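Phytase (Citrobacter braakii, PDB 3ZHC) belongs to branch 2 of the histidine phosphatase superfamily, a family of mixed alpha/beta enzymes. Local coordinates at residues B[185-199]-B[205-217]. The protein carries 2 engineered substitutions. Residues are numbered along the deposited sequence; the frame is centred on the assembly and turned at random.
Sequences FRTLENVLNFSQSET and KSTKCTLPEALPS. With FMT (formic acid), chain P; FMT (formic acid), chain N.
E189 reaches from helix 182-192 to the start of the short helix 211-214, where each of its carboxylate oxygens takes two bonds in a salt-bridge network with R186 and K208. R186, one turn back, bends at chi2 and chi3 and lies side-on to the acid, NE on OE1 and NH2 on OE2, the latter nearly straight at 174°. From the other face of the carboxylate plane come the partners on 205-217: K208 NZ, in a salt bridge 2.7 Å from E189 OE1, and the backbone N of L211, hydrogen-bonded 2.9 Å from E189 OE2. The methyl T210 CG2 sits over one face of the R186 guanidinium, 3.5 Å from NH2 and offset toward the rim, while P212 CD meets its edge. R186 also packs on K129 of the second subunit, to which the K208 backbone is hydrogen-bonded.

K208 NZ also donates to O2 of a formic acid, probably from the crystallisation liquor, at 2.6 Å. S195 N binds that same oxygen, just past the Schellman motif with which N193 ends the helix.

Alongside the charged group the contact turns apolar. F194, with CG anti to the backbone N (chi1 180°), places its ring against L211, whose CG stands over the ring centre in a CH-pi contact, 4.0 Å from the centroid. A214 CB comes to the ring edge, and C209 SG, disulfide-bonded to C200, approaches obliquely, 3.7 Å from F194 CE2. L211 CD1 meanwhile packs at 3.8 Å against L188 CD2, and next to R186, P212 CG makes a CH-pi contact over one face of F185, whose ring meets W232 edge-to-face.

With R186 and K208 on opposite faces of E189, the acid probably stays ionised and offsets the proximity of the two cations. Its bond to L211 N, just after the N-cap residue T210, ties it directly to the first turn of helix 211-214.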
loop_
_atom_site.group_PDB
_atom_site.type_symbol
_atom_site.label_atom_id
_atom_site.label_comp_id
_atom_site.label_asym_id
_atom_site.label_seq_id
_atom_site.Cartn_x
_atom_site.Cartn_y
_atom_site.Cartn_z
ATOM N N PHE B 185 0.662 1.253 -15.621
ATOM C CA PHE B 185 0.999 1.704 -16.972
ATOM C C PHE B 185 -0.242 1.758 -17.876
ATOM O O PHE B 185 -0.344 2.655 -18.700
ATOM C CB PHE B 185 2.090 0.835 -17.618
ATOM C CG PHE B 185 3.476 1.150 -17.148
ATOM C CD1 PHE B 185 4.132 2.314 -17.591
ATOM C CD2 PHE B 185 4.154 0.292 -16.265
ATOM C CE1 PHE B 185 5.435 2.611 -17.160
ATOM C CE2 PHE B 185 5.456 0.588 -15.829
ATOM C CZ PHE B 185 6.095 1.750 -16.281
ATOM N N ARG B 186 -1.171 0.802 -17.713
ATOM C CA ARG B 186 -2.451 0.834 -18.454
ATOM C C ARG B 186 -3.247 2.097 -18.116
ATOM O O ARG B 186 -3.853 2.707 -19.009
ATOM C CB ARG B 186 -3.342 -0.409 -18.169
ATOM C CG ARG B 186 -2.757 -1.795 -18.541
ATOM C CD ARG B 186 -2.365 -1.908 -20.025
ATOM N NE ARG B 186 -1.039 -1.359 -20.260
ATOM C CZ ARG B 186 0.124 -2.006 -20.027
ATOM N NH1 ARG B 186 0.155 -3.258 -19.551
ATOM N NH2 ARG B 186 1.276 -1.382 -20.278
ATOM N N THR B 187 -3.243 2.485 -16.835
ATOM C CA THR B 187 -3.964 3.697 -16.388
ATOM C C THR B 187 -3.322 4.953 -16.989
ATOM O O THR B 187 -4.034 5.824 -17.513
ATOM C CB THR B 187 -4.046 3.795 -14.842
ATOM O OG1 THR B 187 -4.653 2.607 -14.325
ATOM C CG2 THR B 187 -4.886 5.012 -14.400
ATOM N N LEU B 188 -1.991 5.044 -16.922
ATOM C CA LEU B 188 -1.269 6.183 -17.533
ATOM C C LEU B 188 -1.575 6.273 -19.047
ATOM O O LEU B 188 -1.874 7.347 -19.554
ATOM C CB LEU B 188 0.248 6.102 -17.285
ATOM C CG LEU B 188 1.124 7.195 -17.937
ATOM C CD1 LEU B 188 0.641 8.592 -17.508
ATOM C CD2 LEU B 188 2.563 6.997 -17.587
ATOM N N GLU B 189 -1.496 5.134 -19.729
ATOM C CA GLU B 189 -1.833 5.024 -21.169
ATOM C C GLU B 189 -3.257 5.489 -21.487
ATOM O O GLU B 189 -3.460 6.183 -22.474
ATOM C CB GLU B 189 -1.624 3.601 -21.641
ATOM C CG GLU B 189 -0.126 3.218 -21.754
ATOM C CD GLU B 189 0.119 1.719 -21.717
ATOM O OE1 GLU B 189 -0.851 0.931 -21.871
ATOM O OE2 GLU B 189 1.289 1.313 -21.527
ATOM N N ASN B 190 -4.227 5.096 -20.639
ATOM C CA ASN B 190 -5.623 5.538 -20.792
ATOM C C ASN B 190 -5.757 7.049 -20.599
ATOM O O ASN B 190 -6.481 7.712 -21.341
ATOM C CB ASN B 190 -6.545 4.803 -19.810
ATOM C CG ASN B 190 -8.015 5.158 -20.006
ATOM O OD1 ASN B 190 -8.607 4.858 -21.036
ATOM N ND2 ASN B 190 -8.608 5.805 -18.997
ATOM N N VAL B 191 -5.047 7.584 -19.596
ATOM C CA VAL B 191 -5.078 9.044 -19.298
ATOM C C VAL B 191 -4.469 9.868 -20.468
ATOM O O VAL B 191 -4.994 10.915 -20.838
ATOM C CB VAL B 191 -4.403 9.344 -17.936
ATOM C CG1 VAL B 191 -4.249 10.825 -17.695
ATOM C CG2 VAL B 191 -5.234 8.693 -16.789
ATOM N N LEU B 192 -3.378 9.371 -21.033
ATOM C CA LEU B 192 -2.737 9.991 -22.184
ATOM C C LEU B 192 -3.460 9.735 -23.518
ATOM O O LEU B 192 -3.171 10.404 -24.497
ATOM C CB LEU B 192 -1.306 9.449 -22.344
ATOM C CG LEU B 192 -0.236 9.724 -21.301
ATOM C CD1 LEU B 192 0.946 8.816 -21.548
ATOM C CD2 LEU B 192 0.176 11.173 -21.342
ATOM N N ASN B 193 -4.391 8.759 -23.544
ATOM C CA ASN B 193 -4.974 8.209 -24.795
ATOM C C ASN B 193 -3.808 7.833 -25.709
ATOM O O ASN B 193 -3.731 8.250 -26.851
ATOM C CB ASN B 193 -5.987 9.169 -25.458
ATOM C CG ASN B 193 -6.913 8.452 -26.484
ATOM O OD1 ASN B 193 -7.109 7.212 -26.423
ATOM N ND2 ASN B 193 -7.491 9.239 -27.433
ATOM N N PHE B 194 -2.898 7.028 -25.134
ATOM C CA PHE B 194 -1.614 6.648 -25.746
ATOM C C PHE B 194 -1.757 5.935 -27.081
ATOM O O PHE B 194 -0.988 6.211 -27.996
ATOM C CB PHE B 194 -0.795 5.783 -24.742
ATOM C CG PHE B 194 0.552 5.327 -25.262
ATOM C CD1 PHE B 194 1.558 6.256 -25.545
ATOM C CD2 PHE B 194 0.822 3.952 -25.456
ATOM C CE1 PHE B 194 2.821 5.842 -26.023
ATOM C CE2 PHE B 194 2.075 3.527 -25.929
ATOM C CZ PHE B 194 3.081 4.472 -26.217
ATOM N N SER B 195 -2.749 5.033 -27.174
ATOM C CA SER B 195 -3.043 4.263 -28.410
ATOM C C SER B 195 -3.259 5.145 -29.649
ATOM O O SER B 195 -2.969 4.729 -30.765
ATOM C CB SER B 195 -4.286 3.374 -28.211
ATOM O OG SER B 195 -4.057 2.386 -27.229
ATOM N N GLN B 196 -3.783 6.361 -29.435
ATOM C CA GLN B 196 -4.052 7.314 -30.521
ATOM C C GLN B 196 -2.931 8.360 -30.739
ATOM O O GLN B 196 -3.112 9.280 -31.526
ATOM C CB GLN B 196 -5.380 8.033 -30.267
ATOM C CG GLN B 196 -6.555 7.122 -29.928
ATOM C CD GLN B 196 -6.783 6.052 -30.959
ATOM O OE1 GLN B 196 -6.760 4.843 -30.642
ATOM N NE2 GLN B 196 -6.990 6.470 -32.212
ATOM N N SER B 197 -1.786 8.211 -30.050
ATOM C CA SER B 197 -0.654 9.155 -30.180
ATOM C C SER B 197 0.285 8.786 -31.343
ATOM O O SER B 197 0.192 7.694 -31.910
ATOM C CB SER B 197 0.148 9.227 -28.870
ATOM O OG SER B 197 0.903 8.040 -28.641
ATOM N N GLU B 198 1.187 9.714 -31.672
ATOM C CA GLU B 198 2.196 9.528 -32.735
ATOM C C GLU B 198 3.135 8.322 -32.454
ATOM O O GLU B 198 3.605 7.670 -33.388
ATOM C CB GLU B 198 3.011 10.820 -32.921
ATOM C CG GLU B 198 3.959 10.863 -34.148
ATOM C CD GLU B 198 3.216 10.891 -35.528
ATOM O OE1 GLU B 198 1.990 11.201 -35.578
ATOM O OE2 GLU B 198 3.886 10.603 -36.558
ATOM N N THR B 199 3.391 8.042 -31.165
ATOM C CA THR B 199 4.217 6.887 -30.739
ATOM C C THR B 199 3.630 5.526 -31.196
ATOM O O THR B 199 4.383 4.616 -31.530
ATOM C CB THR B 199 4.438 6.897 -29.199
ATOM O OG1 THR B 199 5.040 8.143 -28.811
ATOM C CG2 THR B 199 5.335 5.748 -28.751
ATOM N N LYS B 205 -1.005 -4.428 -33.530
ATOM C CA LYS B 205 -0.912 -5.837 -33.060
ATOM C C LYS B 205 -2.146 -6.281 -32.236
ATOM O O LYS B 205 -3.023 -5.450 -31.907
ATOM C CB LYS B 205 0.397 -6.049 -32.271
ATOM C CG LYS B 205 0.541 -5.191 -31.000
ATOM C CD LYS B 205 2.011 -5.095 -30.563
ATOM C CE LYS B 205 2.173 -4.189 -29.338
ATOM N NZ LYS B 205 3.598 -3.876 -29.035
ATOM N N SER B 206 -2.199 -7.587 -31.927
ATOM C CA SER B 206 -3.323 -8.219 -31.164
ATOM C C SER B 206 -3.535 -7.567 -29.803
ATOM O O SER B 206 -4.660 -7.216 -29.423
ATOM C CB SER B 206 -3.058 -9.720 -30.969
ATOM O OG SER B 206 -2.715 -10.351 -32.204
ATOM N N THR B 207 -2.431 -7.414 -29.081
ATOM C CA THR B 207 -2.411 -6.737 -27.808
ATOM C C THR B 207 -2.367 -5.206 -28.021
ATOM O O THR B 207 -2.292 -4.714 -29.151
ATOM C CB THR B 207 -1.195 -7.189 -26.981
ATOM O OG1 THR B 207 -0.001 -7.042 -27.761
ATOM C CG2 THR B 207 -1.344 -8.662 -26.547
ATOM N N LYS B 208 -2.421 -4.472 -26.925
ATOM C CA LYS B 208 -2.287 -3.004 -26.931
ATOM C C LYS B 208 -0.922 -2.494 -27.332
ATOM O O LYS B 208 0.089 -3.183 -27.168
ATOM C CB LYS B 208 -2.553 -2.451 -25.507
ATOM C CG LYS B 208 -3.914 -1.858 -25.279
ATOM C CD LYS B 208 -3.853 -0.347 -25.150
ATOM C CE LYS B 208 -3.333 0.038 -23.764
ATOM N NZ LYS B 208 -2.766 1.370 -23.773
ATOM N N CYS B 209 -0.906 -1.268 -27.853
ATOM C CA CYS B 209 0.314 -0.497 -27.962
ATOM C C CYS B 209 0.579 -0.038 -26.501
ATOM O O CYS B 209 -0.303 0.549 -25.884
ATOM C CB CYS B 209 0.144 0.692 -28.890
ATOM S SG CYS B 209 1.619 1.701 -29.069
ATOM N N THR B 210 1.768 -0.321 -25.963
ATOM C CA THR B 210 2.100 0.037 -24.557
ATOM C C THR B 210 3.375 0.879 -24.439
ATOM O O THR B 210 4.245 0.842 -25.311
ATOM C CB THR B 210 2.224 -1.220 -23.656
ATOM O OG1 THR B 210 3.324 -2.015 -24.088
ATOM C CG2 THR B 210 0.938 -2.048 -23.681
ATOM N N LEU B 211 3.459 1.647 -23.352
ATOM C CA LEU B 211 4.618 2.533 -23.092
ATOM C C LEU B 211 5.918 1.777 -22.844
ATOM O O LEU B 211 6.944 2.152 -23.410
ATOM C CB LEU B 211 4.348 3.525 -21.920
ATOM C CG LEU B 211 3.824 4.902 -22.322
ATOM C CD1 LEU B 211 3.269 5.677 -21.124
ATOM C CD2 LEU B 211 4.943 5.680 -23.003
ATOM N N PRO B 212 5.884 0.719 -21.993
ATOM C CA PRO B 212 7.120 -0.032 -21.758
ATOM C C PRO B 212 7.678 -0.721 -23.027
ATOM O O PRO B 212 8.874 -0.774 -23.195
ATOM C CB PRO B 212 6.708 -1.062 -20.680
ATOM C CG PRO B 212 5.486 -0.514 -20.081
ATOM C CD PRO B 212 4.782 0.187 -21.173
ATOM N N GLU B 213 6.795 -1.217 -23.895
ATOM C CA GLU B 213 7.203 -1.860 -25.159
ATOM C C GLU B 213 7.720 -0.802 -26.152
ATOM O O GLU B 213 8.694 -1.044 -26.848
ATOM C CB GLU B 213 6.037 -2.687 -25.761
ATOM C CG GLU B 213 6.458 -3.744 -26.855
ATOM C CD GLU B 213 7.156 -5.036 -26.285
ATOM O OE1 GLU B 213 7.150 -5.265 -25.047
ATOM O OE2 GLU B 213 7.708 -5.822 -27.110
ATOM N N ALA B 214 7.062 0.366 -26.197
ATOM C CA ALA B 214 7.488 1.489 -27.056
ATOM C C ALA B 214 8.789 2.131 -26.572
ATOM O O ALA B 214 9.616 2.513 -27.380
ATOM C CB ALA B 214 6.392 2.552 -27.139
ATOM N N LEU B 215 8.941 2.250 -25.240
ATOM C CA LEU B 215 10.131 2.848 -24.599
ATOM C C LEU B 215 10.692 1.903 -23.509
ATOM O O LEU B 215 10.448 2.115 -22.313
ATOM C CB LEU B 215 9.781 4.209 -24.006
ATOM C CG LEU B 215 9.411 5.324 -24.993
ATOM C CD1 LEU B 215 8.671 6.459 -24.281
ATOM C CD2 LEU B 215 10.634 5.840 -25.701
ATOM N N PRO B 216 11.443 0.843 -23.924
ATOM C CA PRO B 216 12.033 -0.087 -22.919
ATOM C C PRO B 216 13.023 0.619 -21.979
ATOM O O PRO B 216 13.790 1.468 -22.413
ATOM C CB PRO B 216 12.716 -1.157 -23.779
ATOM C CG PRO B 216 12.872 -0.534 -25.115
ATOM C CD PRO B 216 11.751 0.411 -25.302
ATOM N N SER B 217 12.978 0.248 -20.704
ATOM C CA SER B 217 13.776 0.895 -19.668
ATOM C C SER B 217 14.949 0.041 -19.229
ATOM O O SER B 217 14.829 -1.172 -19.080
ATOM C CB SER B 217 12.905 1.217 -18.458
ATOM O OG SER B 217 11.837 2.084 -18.805
HETATM C C FMT P . -4.663 4.125 -24.472
HETATM O O1 FMT P . -5.359 3.589 -23.651
HETATM O O2 FMT P . -3.606 3.613 -24.817
HETATM C C FMT N . 11.052 -2.677 -19.300
HETATM O O1 FMT N . 10.130 -1.876 -19.188
HETATM O O2 FMT N . 11.844 -2.611 -20.231
HETATM O O HOH W 1 -3.153 -0.157 -29.309
#